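Local structure of sugar phosphate isomerase/epimerase (Parabacteroides distasonis, 3OBE) at residues 94-99 with 242-247; 118-123 with 129-134. The protein probably acts as a sugar phosphate isomerase or epimerase with a xylose isomerase-like TIM-barrel fold. One frame throughout, in Å; residues are numbered along the deposited sequence.

Contact 1. Residues 94-99 with 242-247; sequences SSHLTP and LLHIKD. With EOH (ethanol), chain H.
The imidazole rings of His96 and His244 reach for each other across the barrel interior from opposite directions, and they form the tight part of this contact. Their planes differ by only 7°, yet the centroids are 5.2 Å apart. The pair is therefore strongly offset, meeting at the NE2 and CE1 corners with little overlap; NE2 of His96 lies 3.7 Å from NE2 of His244. With chi1 of His96 at -88°, the ring is swung so that its NE2-CE1 end, rather than CB, meets His244. Carboxylates hold both rings: NE2 of His96 is hydrogen-bonded to Glu216, NE2 of His244 to Glu54. Packing is looser one layer down, where OG of Ser94 and CD1 of Leu242 come no nearer than 4.4 Å. That hydroxyl finds its polar partner in Glu54, whose two oxygens thus serve Ser94 and His244 separately. Just 105 Å² is buried between the segments, as expected of strands whose nearest CA atoms, those of Ser94 and Leu242, are 10.0 Å apart. The ligand side lies at the other edge of His96. There ND1 points in the ring plane at the ethanol O, modelled 2.5 Å away, a separation short enough to make the details of this bond doubtful; a phosphate ion also sits about 3 Å from the His96 side chain at nearest atoms. Both guests probably came from the crystallisation liquor. Histidines braced by glutamates beside small bound molecules, at the C-terminal ends of parallel strands, imply a polar pocket consistent with the active-site position of TIM barrels.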
loop_
_atom_site.group_PDB
_atom_site.type_symbol
_atom_site.label_atom_id
_atom_site.label_comp_id
_atom_site.label_asym_id
_atom_site.label_seq_id
_atom_site.Cartn_x
_atom_site.Cartn_y
_atom_site.Cartn_z
ATOM N N SER A 94 6.561 -4.676 2.277
ATOM C CA SER A 94 5.340 -4.243 2.859
ATOM C C SER A 94 4.291 -5.353 2.880
ATOM O O SER A 94 4.477 -6.389 2.252
ATOM C CB SER A 94 4.847 -2.992 2.114
ATOM O OG SER A 94 3.727 -2.399 2.723
ATOM N N SER A 95 3.195 -5.102 3.565
ATOM C CA SER A 95 2.140 -6.061 3.735
ATOM C C SER A 95 0.859 -5.321 4.043
ATOM O O SER A 95 0.853 -4.407 4.845
ATOM C CB SER A 95 2.510 -7.003 4.880
ATOM O OG SER A 95 1.423 -7.857 5.194
ATOM N N HIS A 96 -0.198 -5.697 3.347
ATOM C CA HIS A 96 -1.546 -5.187 3.621
ATOM C C HIS A 96 -2.291 -6.138 4.567
ATOM O O HIS A 96 -2.412 -7.369 4.278
ATOM C CB HIS A 96 -2.340 -5.127 2.320
ATOM C CG HIS A 96 -2.183 -3.845 1.570
ATOM N ND1 HIS A 96 -3.083 -3.449 0.617
ATOM C CD2 HIS A 96 -1.276 -2.838 1.679
ATOM C CE1 HIS A 96 -2.701 -2.295 0.111
ATOM N NE2 HIS A 96 -1.646 -1.869 0.772
ATOM N N LEU A 97 -2.824 -5.602 5.672
ATOM C CA LEU A 97 -3.592 -6.390 6.615
ATOM C C LEU A 97 -4.602 -5.524 7.318
ATOM O O LEU A 97 -4.373 -4.336 7.594
ATOM C CB LEU A 97 -2.684 -7.101 7.642
ATOM C CG LEU A 97 -1.878 -6.248 8.629
ATOM C CD1 LEU A 97 -1.186 -7.177 9.666
ATOM C CD2 LEU A 97 -0.833 -5.382 7.957
ATOM N N THR A 98 -5.722 -6.155 7.648
ATOM C CA THR A 98 -6.845 -5.493 8.308
ATOM C C THR A 98 -7.324 -6.391 9.453
ATOM O O THR A 98 -7.501 -7.596 9.250
ATOM C CB THR A 98 -8.012 -5.344 7.301
ATOM O OG1 THR A 98 -7.569 -4.578 6.152
ATOM C CG2 THR A 98 -9.297 -4.760 7.957
ATOM N N PRO A 99 -7.519 -5.832 10.679
ATOM C CA PRO A 99 -8.091 -6.667 11.723
ATOM C C PRO A 99 -9.451 -7.265 11.366
ATOM O O PRO A 99 -10.225 -6.646 10.666
ATOM C CB PRO A 99 -8.240 -5.685 12.906
ATOM C CG PRO A 99 -7.272 -4.553 12.597
ATOM C CD PRO A 99 -7.335 -4.452 11.134
ATOM N N LEU A 242 4.598 6.284 1.189
ATOM C CA LEU A 242 4.477 5.314 0.101
ATOM C C LEU A 242 3.409 5.800 -0.870
ATOM O O LEU A 242 2.457 6.522 -0.507
ATOM C CB LEU A 242 4.076 3.928 0.630
ATOM C CG LEU A 242 4.971 3.216 1.614
ATOM C CD1 LEU A 242 4.260 1.968 2.164
ATOM C CD2 LEU A 242 6.318 2.886 0.983
ATOM N N LEU A 243 3.511 5.359 -2.126
ATOM C CA LEU A 243 2.397 5.437 -3.035
ATOM C C LEU A 243 1.970 4.040 -3.441
ATOM O O LEU A 243 2.809 3.116 -3.524
ATOM C CB LEU A 243 2.749 6.171 -4.323
ATOM C CG LEU A 243 3.338 7.593 -4.200
ATOM C CD1 LEU A 243 3.750 8.202 -5.576
ATOM C CD2 LEU A 243 2.376 8.505 -3.416
ATOM N N HIS A 244 0.690 3.932 -3.787
ATOM C CA HIS A 244 0.254 2.920 -4.736
ATOM C C HIS A 244 0.166 3.561 -6.106
ATOM O O HIS A 244 -0.441 4.645 -6.259
ATOM C CB HIS A 244 -1.079 2.310 -4.368
ATOM C CG HIS A 244 -0.936 0.989 -3.696
ATOM N ND1 HIS A 244 -1.838 -0.039 -3.845
ATOM C CD2 HIS A 244 0.009 0.540 -2.834
ATOM C CE1 HIS A 244 -1.457 -1.075 -3.122
ATOM N NE2 HIS A 244 -0.349 -0.751 -2.475
ATOM N N ILE A 245 0.803 2.910 -7.078
ATOM C CA ILE A 245 0.783 3.331 -8.465
ATOM C C ILE A 245 -0.177 2.402 -9.190
ATOM O O ILE A 245 0.066 1.181 -9.314
ATOM C CB ILE A 245 2.211 3.329 -9.096
ATOM C CG1 ILE A 245 3.088 4.399 -8.410
ATOM C CG2 ILE A 245 2.166 3.494 -10.635
ATOM C CD1 ILE A 245 2.603 5.879 -8.682
ATOM N N LYS A 246 -1.297 2.993 -9.601
ATOM C CA LYS A 246 -2.421 2.305 -10.181
ATOM C C LYS A 246 -3.002 3.177 -11.291
ATOM O O LYS A 246 -2.892 4.410 -11.255
ATOM C CB LYS A 246 -3.489 1.982 -9.120
ATOM C CG LYS A 246 -4.656 1.149 -9.739
ATOM C CD LYS A 246 -5.668 0.739 -8.766
ATOM C CE LYS A 246 -6.746 -0.073 -9.438
ATOM N NZ LYS A 246 -7.287 0.536 -10.705
ATOM N N ASP A 247 -3.556 2.533 -12.304
ATOM C CA ASP A 247 -4.173 3.215 -13.439
ATOM C C ASP A 247 -5.422 2.405 -13.777
ATOM O O ASP A 247 -5.823 1.553 -12.992
ATOM C CB ASP A 247 -3.154 3.268 -14.578
ATOM C CG ASP A 247 -3.395 4.384 -15.573
ATOM O OD1 ASP A 247 -4.568 4.768 -15.774
ATOM O OD2 ASP A 247 -2.378 4.837 -16.226
HETATM C C1 EOH H . -4.700 -6.361 -0.550
HETATM C C2 EOH H . -5.833 -7.368 -0.306
HETATM O O EOH H . -4.904 -5.131 0.161
#

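Contact 2. Residues 118-123 with 129-134; sequences KATDIH and SCMVQP
Selenomethionine at Met131 reaches from strand 130-133 to the near face of helix 109-126 and lies against Ala119, Thr120 and His123. Its course is nearly extended as far as chi2, then bends at chi3 (65°), turning the terminal methyl across the helix surface. CE thereby comes to 3.7 Å from CB of Ala119 and is equally close to OG1 of Thr120, the Met131 and Thr120 side chains crossing at about a right angle; that hydroxyl is hydrogen-bonded to the backbone O of Trp116. Selenium rests 3.7 Å from CB of His123. Its distance to the His123 ring centroid is 4.7 Å, along a line 38° off the ring normal, an oblique Met-aromatic contact made through selenium. CG of Met131 adds an approach of 3.9 Å to CG of His123. The ring is fixed at both nitrogens: ND1 donates to O of Ala119 at 2.8 Å, with that oxygen in the ring plane but the donor above the carbonyl plane, while NE2 pairs with OG of Ser95. The same carbonyl also accepts the helical bond from His123 N. Replacing His123 by an alanine removes the ring, which is likely to leave Ser95 OG without this mate and to open a gap beside the selenium. With the segment axes 10.2 Å apart at 140°, a helix packed on the strand that follows it is the second half of the beta-alpha-beta crossover from which TIM barrels are built.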
loop_
_atom_site.group_PDB
_atom_site.type_symbol
_atom_site.label_atom_id
_atom_site.label_comp_id
_atom_site.label_asym_id
_atom_site.label_seq_id
_atom_site.Cartn_x
_atom_site.Cartn_y
_atom_site.Cartn_z
ATOM N N LYS A 118 0.599 -8.983 17.756
ATOM C CA LYS A 118 0.899 -10.281 17.189
ATOM C C LYS A 118 1.334 -10.167 15.744
ATOM O O LYS A 118 2.336 -10.810 15.305
ATOM C CB LYS A 118 -0.311 -11.223 17.326
ATOM C CG LYS A 118 -0.104 -12.534 16.638
ATOM C CD LYS A 118 -1.224 -13.536 16.952
ATOM C CE LYS A 118 -0.931 -14.909 16.341
ATOM N NZ LYS A 118 0.350 -15.467 16.841
ATOM N N ALA A 119 0.624 -9.320 14.989
ATOM C CA ALA A 119 0.960 -9.123 13.593
ATOM C C ALA A 119 2.379 -8.572 13.450
ATOM O O ALA A 119 3.085 -8.985 12.539
ATOM C CB ALA A 119 -0.035 -8.201 12.884
ATOM N N THR A 120 2.795 -7.679 14.357
ATOM C CA THR A 120 4.138 -7.086 14.279
ATOM C C THR A 120 5.198 -8.167 14.504
ATOM O O THR A 120 6.190 -8.226 13.768
ATOM C CB THR A 120 4.293 -5.952 15.293
ATOM O OG1 THR A 120 3.323 -4.916 14.978
ATOM C CG2 THR A 120 5.740 -5.418 15.325
ATOM N N ASP A 121 4.967 -9.037 15.484
ATOM C CA ASP A 121 5.925 -10.118 15.777
ATOM C C ASP A 121 6.148 -10.977 14.510
ATOM O O ASP A 121 7.275 -11.360 14.156
ATOM C CB ASP A 121 5.439 -10.951 16.948
ATOM C CG ASP A 121 5.563 -10.226 18.297
ATOM O OD1 ASP A 121 6.304 -9.225 18.420
ATOM O OD2 ASP A 121 4.902 -10.679 19.235
ATOM N N ILE A 122 5.057 -11.290 13.824
ATOM C CA ILE A 122 5.111 -12.134 12.609
ATOM C C ILE A 122 5.781 -11.383 11.477
ATOM O O ILE A 122 6.597 -11.938 10.758
ATOM C CB ILE A 122 3.703 -12.584 12.187
ATOM C CG1 ILE A 122 3.103 -13.539 13.235
ATOM C CG2 ILE A 122 3.675 -13.183 10.744
ATOM C CD1 ILE A 122 3.776 -14.898 13.314
ATOM N N HIS A 123 5.485 -10.095 11.346
ATOM C CA HIS A 123 6.021 -9.325 10.238
ATOM C C HIS A 123 7.479 -8.949 10.484
ATOM O O HIS A 123 8.236 -8.738 9.509
ATOM C CB HIS A 123 5.166 -8.071 9.950
ATOM C CG HIS A 123 3.900 -8.367 9.190
ATOM N ND1 HIS A 123 2.810 -8.969 9.791
ATOM C CD2 HIS A 123 3.576 -8.208 7.881
ATOM C CE1 HIS A 123 1.864 -9.141 8.884
ATOM N NE2 HIS A 123 2.286 -8.666 7.724
ATOM N N SER A 129 9.534 -3.676 5.976
ATOM C CA SER A 129 9.705 -2.320 6.443
ATOM C C SER A 129 8.401 -1.628 6.840
ATOM O O SER A 129 8.434 -0.714 7.664
ATOM C CB SER A 129 10.388 -1.459 5.397
ATOM O OG SER A 129 11.697 -1.970 5.207
ATOM N N CYS A 130 7.303 -2.011 6.209
ATOM C CA CYS A 130 6.036 -1.364 6.401
ATOM C C CYS A 130 4.897 -2.371 6.634
ATOM O O CYS A 130 4.879 -3.446 6.052
ATOM C CB CYS A 130 5.668 -0.534 5.171
ATOM S SG CYS A 130 6.992 0.612 4.685
HETATM N N MSE A 131 3.926 -1.958 7.424
HETATM C CA MSE A 131 2.645 -2.730 7.584
HETATM C C MSE A 131 1.531 -1.741 7.365
HETATM O O MSE A 131 1.528 -0.683 7.988
HETATM C CB MSE A 131 2.574 -3.331 8.969
HETATM C CG MSE A 131 3.507 -4.482 9.221
HETATM SE SE MSE A 131 3.788 -4.817 11.139
HETATM C CE MSE A 131 1.971 -5.332 11.609
ATOM N N VAL A 132 0.589 -2.056 6.482
ATOM C CA VAL A 132 -0.373 -1.070 6.011
ATOM C C VAL A 132 -1.781 -1.644 6.090
ATOM O O VAL A 132 -2.025 -2.767 5.606
ATOM C CB VAL A 132 -0.055 -0.687 4.570
ATOM C CG1 VAL A 132 -1.207 0.205 3.887
ATOM C CG2 VAL A 132 1.277 0.045 4.555
ATOM N N GLN A 133 -2.692 -0.878 6.683
ATOM C CA GLN A 133 -4.100 -1.177 6.656
ATOM C C GLN A 133 -4.750 -0.517 5.462
ATOM O O GLN A 133 -4.676 0.694 5.345
ATOM C CB GLN A 133 -4.810 -0.730 7.923
ATOM C CG GLN A 133 -6.337 -1.043 7.899
ATOM C CD GLN A 133 -6.996 -0.975 9.244
ATOM O OE1 GLN A 133 -6.376 -1.246 10.272
ATOM N NE2 GLN A 133 -8.291 -0.637 9.260
ATOM N N PRO A 134 -5.446 -1.313 4.615
ATOM C CA PRO A 134 -6.024 -0.726 3.383
ATOM C C PRO A 134 -7.543 -0.670 3.409
ATOM O O PRO A 134 -8.193 -0.588 2.362
ATOM C CB PRO A 134 -5.552 -1.728 2.326
ATOM C CG PRO A 134 -5.712 -3.052 3.029
ATOM C CD PRO A 134 -5.248 -2.773 4.476
#

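How the contacts relate
Both contacts are buried, but on different sides of the barrel wall. Contact 1 spans the interior between strands 91-95 and 240-245, within about 1 Å of the chain centre; contact 2, some 12 Å away between centres, fills the layer between strand 130-133 and helix 109-126. Their chemistry follows: histidines and carboxylates inside, a mainly apolar side chain against a helix outside. Segments 94-99 and 129-134 belong to neighbouring strands, as N of Val132 lies 2.9 Å from O of Ser95, a probable hydrogen bond. Alternation along strand 91-95 explains the division, Ser94 serving the interior and Ser95 the helix layer. Sequentially, contact 2 is nested within the loop that contact 1 closes.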